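Acid phosphatase (Bacillus anthracis, PDB 2I33) probably hydrolyses phosphate monoesters as a magnesium-dependent class C acid phosphatase of the HAD superfamily. Local coordinates at residues E68-N73 against K136-V141; D93-A98 against T128-A133; I120-N125 against G142-T147. All blocks are in the same frame, centred on the assembly; numbering follows the deposited sequence.

Contacts 1 and 2 both use helix 131-141. Contact 1 packs its 136-141 part on the loop that follows the metal-binding aspartates, while contact 2 joins its start to the end of helix 91-97, nearer the surface and the second subunit. Contact 3 ties strand 119-125, which leads into the same helix, to the loop after it; Leu138 O of contact 1 and Ala143 N of contact 3 lie 2.9 Å apart, probably hydrogen-bonded. The chemistry follows the position. Contact 1 is buried and largely apolar, with no hydrogen bond across it; contact 2, largely buried but farther out, with Asn96 exposed, mixes methyl packing with bridging waters; contact 3 is buried but adds two direct hydrogen bonds.

Contact 1. Residues E68-N73 against K136-V141; sequences ETVLDN and KNLERV
Leu71 and Leu138 come closest along the backbones, their CA atoms 8.3 Å apart, where the loop after the first strand of this HAD fold packs on helix 131-141. Segment 68-73 is a tight turn running into a short, weakly bonded strand about 71-72, paired antiparallel with 101-102, and Glu68 N hydrogen-bonds back to Leu71 O. It directly follows Asp65 and Asp67, two of the magnesium ligands, and Thr69 fits the last position of the DxDx(T/V) pattern, its OG1 hydrogen-bonded to Asp65 OD2.

Leu71 does most of the touching. With CG anti to its carbonyl carbon (chi1 -64°) and the chain extended beyond, both methyls are carried to the helix. Leu71 CD2 lodges beside Asn137 ND2 at 3.9 Å and Val141 CG2 at 4.1 Å, one helical turn apart, so it bridges two successive positions on the same helix face. Leu71 CD1 turns instead to Leu138 CD2, 4.3 Å away. Val70 CG1, from the same loop as Leu71, reaches the same Leu138 CD2 methyl at 4.4 Å. The amide of Asn137 gives Leu71 only a van der Waals neighbour; ND2 spends a hydrogen bond on Ala100 O.

Behind this apolar layer, Glu68 holds the turn's far end. Its carboxylate grips Asn73 at two points, and Asn73 ND2 also reaches Asp67 OD1, which makes the asparagine a second-shell residue of the metal site. Asn73 ND2 meets Glu68 OE1 at 3.1 Å from 31° outside the carboxylate plane, while Asn73 N takes the syn lone pair of Glu68 OE2 at 2.7 Å.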
loop_
_atom_site.group_PDB
_atom_site.type_symbol
_atom_site.label_atom_id
_atom_site.label_comp_id
_atom_site.label_asym_id
_atom_site.label_seq_id
_atom_site.Cartn_x
_atom_site.Cartn_y
_atom_site.Cartn_z
ATOM N N GLU A 68 -2.391 4.252 11.777
ATOM C CA GLU A 68 -2.195 3.611 10.478
ATOM C C GLU A 68 -0.715 3.300 10.164
ATOM O O GLU A 68 -0.370 2.983 9.020
ATOM C CB GLU A 68 -2.888 4.364 9.367
ATOM C CG GLU A 68 -4.406 4.096 9.308
ATOM C CD GLU A 68 -5.140 4.183 10.626
ATOM O OE1 GLU A 68 -5.443 5.307 11.081
ATOM O OE2 GLU A 68 -5.448 3.090 11.174
ATOM N N THR A 69 0.113 3.314 11.194
ATOM C CA THR A 69 1.473 2.858 11.090
ATOM C C THR A 69 1.746 1.792 12.139
ATOM O O THR A 69 2.189 0.694 11.802
ATOM C CB THR A 69 2.446 4.039 11.237
ATOM O OG1 THR A 69 2.221 4.950 10.156
ATOM C CG2 THR A 69 3.836 3.543 11.223
ATOM N N VAL A 70 1.429 2.103 13.403
ATOM C CA VAL A 70 1.528 1.181 14.534
ATOM C C VAL A 70 0.127 0.761 14.996
ATOM O O VAL A 70 -0.106 -0.397 15.265
ATOM C CB VAL A 70 2.298 1.782 15.719
ATOM C CG1 VAL A 70 2.310 0.846 16.878
ATOM C CG2 VAL A 70 3.728 2.157 15.283
ATOM N N LEU A 71 -0.778 1.720 15.113
ATOM C CA LEU A 71 -2.132 1.452 15.617
ATOM C C LEU A 71 -3.170 1.523 14.517
ATOM O O LEU A 71 -3.197 2.451 13.710
ATOM C CB LEU A 71 -2.491 2.478 16.710
ATOM C CG LEU A 71 -1.624 2.428 17.983
ATOM C CD1 LEU A 71 -1.993 3.571 18.935
ATOM C CD2 LEU A 71 -1.674 1.099 18.670
ATOM N N ASP A 72 -4.057 0.541 14.539
ATOM C CA ASP A 72 -5.097 0.377 13.548
ATOM C C ASP A 72 -6.393 1.061 14.001
ATOM O O ASP A 72 -7.062 0.595 14.913
ATOM C CB ASP A 72 -5.333 -1.103 13.344
ATOM C CG ASP A 72 -6.324 -1.400 12.258
ATOM O OD1 ASP A 72 -7.029 -0.478 11.784
ATOM O OD2 ASP A 72 -6.386 -2.590 11.886
ATOM N N ASN A 73 -6.740 2.163 13.339
ATOM C CA ASN A 73 -7.974 2.894 13.671
ATOM C C ASN A 73 -9.082 2.626 12.710
ATOM O O ASN A 73 -10.117 3.335 12.695
ATOM C CB ASN A 73 -7.683 4.377 13.707
ATOM C CG ASN A 73 -6.618 4.680 14.650
ATOM O OD1 ASN A 73 -6.807 4.609 15.866
ATOM N ND2 ASN A 73 -5.464 4.989 14.118
ATOM N N LYS A 136 -2.044 4.334 27.195
ATOM C CA LYS A 136 -2.888 3.204 27.557
ATOM C C LYS A 136 -2.961 2.217 26.390
ATOM O O LYS A 136 -2.782 1.030 26.565
ATOM C CB LYS A 136 -4.287 3.659 27.896
ATOM C CG LYS A 136 -5.136 2.554 28.458
ATOM N N ASN A 137 -3.205 2.737 25.194
ATOM C CA ASN A 137 -3.325 1.887 23.998
ATOM C C ASN A 137 -1.974 1.239 23.662
ATOM O O ASN A 137 -1.911 0.074 23.306
ATOM C CB ASN A 137 -3.855 2.701 22.805
ATOM C CG ASN A 137 -4.584 1.856 21.776
ATOM O OD1 ASN A 137 -5.500 2.338 21.107
ATOM N ND2 ASN A 137 -4.160 0.613 21.618
ATOM N N LEU A 138 -0.891 1.983 23.797
ATOM C CA LEU A 138 0.434 1.427 23.486
ATOM C C LEU A 138 0.848 0.359 24.492
ATOM O O LEU A 138 1.419 -0.653 24.111
ATOM C CB LEU A 138 1.488 2.506 23.400
ATOM C CG LEU A 138 1.366 3.352 22.121
ATOM C CD1 LEU A 138 2.239 4.583 22.246
ATOM C CD2 LEU A 138 1.719 2.617 20.869
ATOM N N GLU A 139 0.513 0.563 25.748
ATOM C CA GLU A 139 0.725 -0.470 26.763
ATOM C C GLU A 139 -0.127 -1.704 26.445
ATOM O O GLU A 139 0.336 -2.832 26.559
ATOM C CB GLU A 139 0.416 0.054 28.160
ATOM C CG GLU A 139 1.423 1.051 28.606
ATOM C CD GLU A 139 1.163 1.558 30.017
ATOM O OE1 GLU A 139 -0.018 1.612 30.450
ATOM O OE2 GLU A 139 2.149 1.927 30.683
ATOM N N ARG A 140 -1.374 -1.496 26.028
ATOM C CA ARG A 140 -2.252 -2.610 25.730
ATOM C C ARG A 140 -1.668 -3.485 24.639
ATOM O O ARG A 140 -1.795 -4.699 24.715
ATOM C CB ARG A 140 -3.617 -2.095 25.297
ATOM C CG ARG A 140 -4.639 -3.126 24.885
ATOM C CD ARG A 140 -5.838 -2.418 24.250
ATOM N NE ARG A 140 -6.842 -3.363 23.752
ATOM C CZ ARG A 140 -7.995 -3.644 24.356
ATOM N NH1 ARG A 140 -8.354 -3.076 25.490
ATOM N NH2 ARG A 140 -8.813 -4.505 23.789
ATOM N N VAL A 141 -1.027 -2.869 23.644
ATOM C CA VAL A 141 -0.526 -3.617 22.489
ATOM C C VAL A 141 0.919 -4.083 22.712
ATOM O O VAL A 141 1.465 -4.838 21.909
ATOM C CB VAL A 141 -0.679 -2.858 21.164
ATOM C CG1 VAL A 141 -2.148 -2.523 20.952
ATOM C CG2 VAL A 141 0.193 -1.604 21.137
#

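Contact 2. Residues D93-A98 against T128-A133; sequences DWINKA and TNQLDA
Ile95 lays its CG2 methyl across the side chain of Gln130, 3.9 Å from Gln130 CB and almost as close to the rest of the chain up to the amide. The two side chains cross at about a right angle. CG2 stands anti to the backbone N of Ile95 (CG1 at chi1 -68°), which turns this methyl toward the helix start, where it also meets Ala133 CB.

The backbones come close at Ala133, whose CA is 5.4 Å from Asn96 CA, consistent with its small side chain. Ala133 CB sits 3.6 Å from Ile95 O. In turn Ala98 CB packs 3.5 Å from Ala133 O. Two waters bridge the polar atoms of the two segments. One donates to Ile95 O at 2.7 Å and more weakly to Ala133 O; the other accepts from Gln130 NE2 at 3.0 Å and donates to Asn96 OD1 at 3.2 Å. Other acceptors lie within reach of both waters, so their donated bonds face competition. Gln130 OE1 accepts a hydrogen bond from Lys127 N, which helps hold the amide's rotation.

The contact thus joins the last turn of helix 91-97 to the first turn of helix 131-141. Leu131 packs on strand 151-154 of the parallel sheet, Ala98, just past the end of helix 91-97, touches Lys136 and Asn137 farther along helix 131-141, and Trp94 meets Phe249 of the second subunit.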
loop_
_atom_site.group_PDB
_atom_site.type_symbol
_atom_site.label_atom_id
_atom_site.label_comp_id
_atom_site.label_asym_id
_atom_site.label_seq_id
_atom_site.Cartn_x
_atom_site.Cartn_y
_atom_site.Cartn_z
ATOM N N ASP A 93 -13.824 9.838 21.204
ATOM C CA ASP A 93 -14.437 8.684 21.882
ATOM C C ASP A 93 -13.624 7.416 21.582
ATOM O O ASP A 93 -13.278 6.646 22.481
ATOM C CB ASP A 93 -15.893 8.483 21.446
ATOM C CG ASP A 93 -16.861 9.514 22.038
ATOM O OD1 ASP A 93 -16.465 10.373 22.863
ATOM O OD2 ASP A 93 -18.065 9.406 21.714
ATOM N N TRP A 94 -13.322 7.229 20.311
ATOM C CA TRP A 94 -12.496 6.112 19.866
ATOM C C TRP A 94 -11.116 6.123 20.532
ATOM O O TRP A 94 -10.664 5.109 21.095
ATOM C CB TRP A 94 -12.351 6.185 18.355
ATOM C CG TRP A 94 -11.300 5.289 17.816
ATOM C CD1 TRP A 94 -10.134 5.662 17.245
ATOM C CD2 TRP A 94 -11.281 3.860 17.865
ATOM N NE1 TRP A 94 -9.386 4.554 16.889
ATOM C CE2 TRP A 94 -10.052 3.434 17.293
ATOM C CE3 TRP A 94 -12.149 2.897 18.359
ATOM C CZ2 TRP A 94 -9.723 2.081 17.156
ATOM C CZ3 TRP A 94 -11.803 1.568 18.235
ATOM C CH2 TRP A 94 -10.606 1.174 17.652
ATOM N N ILE A 95 -10.430 7.248 20.468
ATOM C CA ILE A 95 -9.101 7.337 21.105
ATOM C C ILE A 95 -9.168 6.988 22.589
ATOM O O ILE A 95 -8.305 6.252 23.101
ATOM C CB ILE A 95 -8.524 8.732 20.910
ATOM C CG1 ILE A 95 -8.210 8.953 19.427
ATOM C CG2 ILE A 95 -7.285 8.932 21.811
ATOM C CD1 ILE A 95 -7.077 8.161 18.851
ATOM N N ASN A 96 -10.175 7.493 23.281
ATOM C CA ASN A 96 -10.310 7.226 24.695
ATOM C C ASN A 96 -10.521 5.763 25.045
ATOM O O ASN A 96 -10.164 5.331 26.145
ATOM C CB ASN A 96 -11.449 8.052 25.246
ATOM C CG ASN A 96 -11.061 9.479 25.407
ATOM O OD1 ASN A 96 -9.889 9.773 25.592
ATOM N ND2 ASN A 96 -12.040 10.379 25.399
ATOM N N LYS A 97 -11.130 5.010 24.142
ATOM C CA LYS A 97 -11.333 3.584 24.374
ATOM C C LYS A 97 -9.990 2.867 24.400
ATOM O O LYS A 97 -9.855 1.817 25.050
ATOM C CB LYS A 97 -12.217 2.978 23.294
ATOM C CG LYS A 97 -13.658 3.470 23.345
ATOM C CD LYS A 97 -14.569 2.496 22.627
ATOM C CE LYS A 97 -14.943 1.338 23.555
ATOM N NZ LYS A 97 -15.016 0.100 22.752
ATOM N N ALA A 98 -9.011 3.409 23.675
ATOM C CA ALA A 98 -7.607 2.943 23.776
ATOM C C ALA A 98 -7.520 1.451 23.467
ATOM O O ALA A 98 -6.840 0.673 24.144
ATOM C CB ALA A 98 -7.084 3.257 25.162
ATOM N N THR A 128 -1.894 16.363 22.213
ATOM C CA THR A 128 -1.191 16.169 23.474
ATOM C C THR A 128 -2.122 15.778 24.639
ATOM O O THR A 128 -1.703 15.059 25.551
ATOM C CB THR A 128 -0.387 17.414 23.826
ATOM O OG1 THR A 128 -1.212 18.569 23.608
ATOM C CG2 THR A 128 0.839 17.484 22.949
ATOM N N ASN A 129 -3.387 16.201 24.593
ATOM C CA ASN A 129 -4.346 15.827 25.649
ATOM C C ASN A 129 -4.893 14.403 25.510
ATOM O O ASN A 129 -5.694 13.942 26.325
ATOM C CB ASN A 129 -5.478 16.861 25.788
ATOM C CG ASN A 129 -6.423 16.889 24.587
ATOM O OD1 ASN A 129 -6.404 16.010 23.736
ATOM N ND2 ASN A 129 -7.257 17.922 24.524
ATOM N N GLN A 130 -4.417 13.702 24.487
ATOM C CA GLN A 130 -4.729 12.297 24.292
ATOM C C GLN A 130 -3.533 11.439 24.662
ATOM O O GLN A 130 -3.514 10.268 24.374
ATOM C CB GLN A 130 -5.149 12.070 22.838
ATOM C CG GLN A 130 -6.413 12.821 22.518
ATOM C CD GLN A 130 -6.798 12.794 21.068
ATOM O OE1 GLN A 130 -5.962 12.899 20.181
ATOM N NE2 GLN A 130 -8.105 12.683 20.817
ATOM N N LEU A 131 -2.544 12.015 25.329
ATOM C CA LEU A 131 -1.373 11.233 25.712
ATOM C C LEU A 131 -1.715 10.056 26.617
ATOM O O LEU A 131 -1.257 8.939 26.372
ATOM C CB LEU A 131 -0.303 12.100 26.366
ATOM C CG LEU A 131 0.986 11.396 26.822
ATOM C CD1 LEU A 131 1.842 10.951 25.639
ATOM C CD2 LEU A 131 1.765 12.331 27.684
ATOM N N ASP A 132 -2.524 10.289 27.639
ATOM C CA ASP A 132 -2.851 9.223 28.586
ATOM C C ASP A 132 -3.520 8.056 27.884
ATOM O O ASP A 132 -3.117 6.912 28.074
ATOM C CB ASP A 132 -3.701 9.759 29.749
ATOM C CG ASP A 132 -2.889 10.597 30.719
ATOM O OD1 ASP A 132 -1.637 10.616 30.608
ATOM O OD2 ASP A 132 -3.494 11.219 31.621
ATOM N N ALA A 133 -4.478 8.365 27.012
ATOM C CA ALA A 133 -5.193 7.351 26.264
ATOM C C ALA A 133 -4.241 6.645 25.304
ATOM O O ALA A 133 -4.337 5.440 25.054
ATOM C CB ALA A 133 -6.309 7.989 25.482
HETATM O O HOH W 1 -5.742 5.557 22.428
HETATM O O HOH W 2 -9.687 11.805 23.175
#

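Contact 3. Residues I120-N125 against G142-T147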
loop_
_atom_site.group_PDB
_atom_site.type_symbol
_atom_site.label_atom_id
_atom_site.label_comp_id
_atom_site.label_asym_id
_atom_site.label_seq_id
_atom_site.Cartn_x
_atom_site.Cartn_y
_atom_site.Cartn_z
ATOM N N ILE A 120 13.158 4.597 20.349
ATOM C CA ILE A 120 11.979 4.722 19.505
ATOM C C ILE A 120 11.257 6.002 19.861
ATOM O O ILE A 120 11.009 6.279 21.039
ATOM C CB ILE A 120 11.039 3.538 19.765
ATOM C CG1 ILE A 120 11.773 2.235 19.404
ATOM C CG2 ILE A 120 9.722 3.698 19.019
ATOM C CD1 ILE A 120 11.142 1.013 20.006
ATOM N N TYR A 121 10.902 6.787 18.842
ATOM C CA TYR A 121 10.041 7.952 19.027
ATOM C C TYR A 121 8.802 7.808 18.207
ATOM O O TYR A 121 8.865 7.585 17.009
ATOM C CB TYR A 121 10.760 9.235 18.695
ATOM C CG TYR A 121 11.843 9.369 19.710
ATOM C CD1 TYR A 121 11.570 9.883 20.965
ATOM C CD2 TYR A 121 13.116 8.866 19.464
ATOM C CE1 TYR A 121 12.557 9.935 21.938
ATOM C CE2 TYR A 121 14.090 8.914 20.402
ATOM C CZ TYR A 121 13.821 9.447 21.638
ATOM O OH TYR A 121 14.835 9.490 22.571
ATOM N N TYR A 122 7.679 7.856 18.901
ATOM C CA TYR A 122 6.374 7.824 18.255
ATOM C C TYR A 122 5.951 9.272 18.061
ATOM O O TYR A 122 5.499 9.917 18.995
ATOM C CB TYR A 122 5.340 7.098 19.108
ATOM C CG TYR A 122 5.745 5.704 19.531
ATOM C CD1 TYR A 122 5.621 4.644 18.677
ATOM C CD2 TYR A 122 6.262 5.457 20.808
ATOM C CE1 TYR A 122 5.968 3.372 19.053
ATOM C CE2 TYR A 122 6.628 4.195 21.183
ATOM C CZ TYR A 122 6.473 3.151 20.306
ATOM O OH TYR A 122 6.824 1.878 20.679
ATOM N N ILE A 123 6.078 9.776 16.831
ATOM C CA ILE A 123 5.708 11.144 16.518
ATOM C C ILE A 123 4.368 11.061 15.800
ATOM O O ILE A 123 4.303 10.612 14.678
ATOM C CB ILE A 123 6.782 11.826 15.662
ATOM C CG1 ILE A 123 8.114 11.809 16.421
ATOM C CG2 ILE A 123 6.354 13.261 15.332
ATOM C CD1 ILE A 123 9.292 12.385 15.654
ATOM N N SER A 124 3.326 11.538 16.471
ATOM C CA SER A 124 1.943 11.332 16.059
ATOM C C SER A 124 1.152 12.613 16.194
ATOM O O SER A 124 1.400 13.391 17.109
ATOM C CB SER A 124 1.322 10.275 16.969
ATOM O OG SER A 124 -0.085 10.292 16.894
ATOM N N ASN A 125 0.209 12.853 15.279
ATOM C CA ASN A 125 -0.658 14.012 15.373
ATOM C C ASN A 125 -1.951 13.814 16.169
ATOM O O ASN A 125 -2.836 14.672 16.148
ATOM C CB ASN A 125 -0.897 14.620 13.991
ATOM C CG ASN A 125 0.371 15.210 13.414
ATOM O OD1 ASN A 125 1.336 15.394 14.145
ATOM N ND2 ASN A 125 0.374 15.518 12.119
ATOM N N GLY A 142 1.530 -3.639 23.805
ATOM C CA GLY A 142 2.894 -4.066 24.146
ATOM C C GLY A 142 3.985 -3.329 23.394
ATOM O O GLY A 142 5.108 -3.846 23.226
ATOM N N ALA A 143 3.697 -2.102 22.981
ATOM C CA ALA A 143 4.693 -1.277 22.300
ATOM C C ALA A 143 5.715 -0.839 23.332
ATOM O O ALA A 143 5.337 -0.419 24.439
ATOM C CB ALA A 143 4.030 -0.068 21.652
ATOM N N PRO A 144 7.011 -0.954 23.013
ATOM C CA PRO A 144 8.023 -0.496 23.955
ATOM C C PRO A 144 8.087 1.013 24.084
ATOM O O PRO A 144 7.608 1.753 23.218
ATOM C CB PRO A 144 9.335 -1.002 23.364
ATOM C CG PRO A 144 9.086 -1.224 21.975
ATOM C CD PRO A 144 7.612 -1.483 21.776
ATOM N N GLN A 145 8.707 1.453 25.166
ATOM C CA GLN A 145 8.959 2.862 25.375
ATOM C C GLN A 145 7.664 3.675 25.258
ATOM O O GLN A 145 7.653 4.721 24.639
ATOM C CB GLN A 145 10.064 3.336 24.395
ATOM C CG GLN A 145 11.466 2.747 24.716
ATOM C CD GLN A 145 12.444 2.797 23.539
ATOM O OE1 GLN A 145 12.515 3.785 22.817
ATOM N NE2 GLN A 145 13.216 1.712 23.350
ATOM N N ALA A 146 6.579 3.178 25.863
ATOM C CA ALA A 146 5.266 3.841 25.817
ATOM C C ALA A 146 5.160 4.880 26.926
ATOM O O ALA A 146 4.345 4.753 27.853
ATOM C CB ALA A 146 4.123 2.817 25.932
ATOM N N THR A 147 5.993 5.910 26.810
ATOM C CA THR A 147 6.083 6.948 27.831
ATOM C C THR A 147 6.053 8.324 27.203
ATOM O O THR A 147 6.346 8.482 26.031
ATOM C CB THR A 147 7.385 6.848 28.645
ATOM O OG1 THR A 147 8.514 7.115 27.798
ATOM C CG2 THR A 147 7.516 5.472 29.267
#
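Two hydrogen bonds join Ile120 and Tyr122 of the strand to Gln145 and Pro144 of the loop. Tyr122 OH donates to Pro144 O at 2.7 Å, arriving in the carbonyl plane on a lone pair, with a C=O...O angle of 144°. Ile120 N donates a hydrogen bond to Gln145 OE1, also at 2.7 Å and nearly straight (161°), though tilted somewhat from the amide's carbonyl plane. The glutamine gets there with an extended chain beyond CG and a backbone at positive phi.

Other polar approaches are contacts only. Gln145 O lies at the ring edge of Tyr122, 3.6 Å from CE2. Gln145 OE1 also stands near Ile120 O, but both are acceptors; Ile120 O is bonded to His150 ND1 instead.

Apolar contacts lie alongside. Ile120 CD1 meets Pro144 CG at 3.6 Å, the two side chains crossing at about a right angle. Ala143 CB lies oblique to the Tyr122 ring, 4.3 Å from Tyr122 CZ. On one face of the tyrosine ring, near its rim, lies Ile120 CG2 from the same strand, 3.5 Å above the plane. Leu110 of helix 106-115 packs against both Tyr122 and Pro144.

Gly142 ends helix 131-141 in a Schellman motif, and the loop then leads to strand 151-154, completing a beta-alpha-beta crossover from strand 119-125. Beyond the point where Tyr122 pairs with His150 and Leu152 by backbone, the side-chain oxygen of Gln145 takes up the N-H of Ile120. The buried Tyr122 hydroxyl and Ile120 N-H thus both find partners in the returning loop, which probably helps to set its path against the sheet.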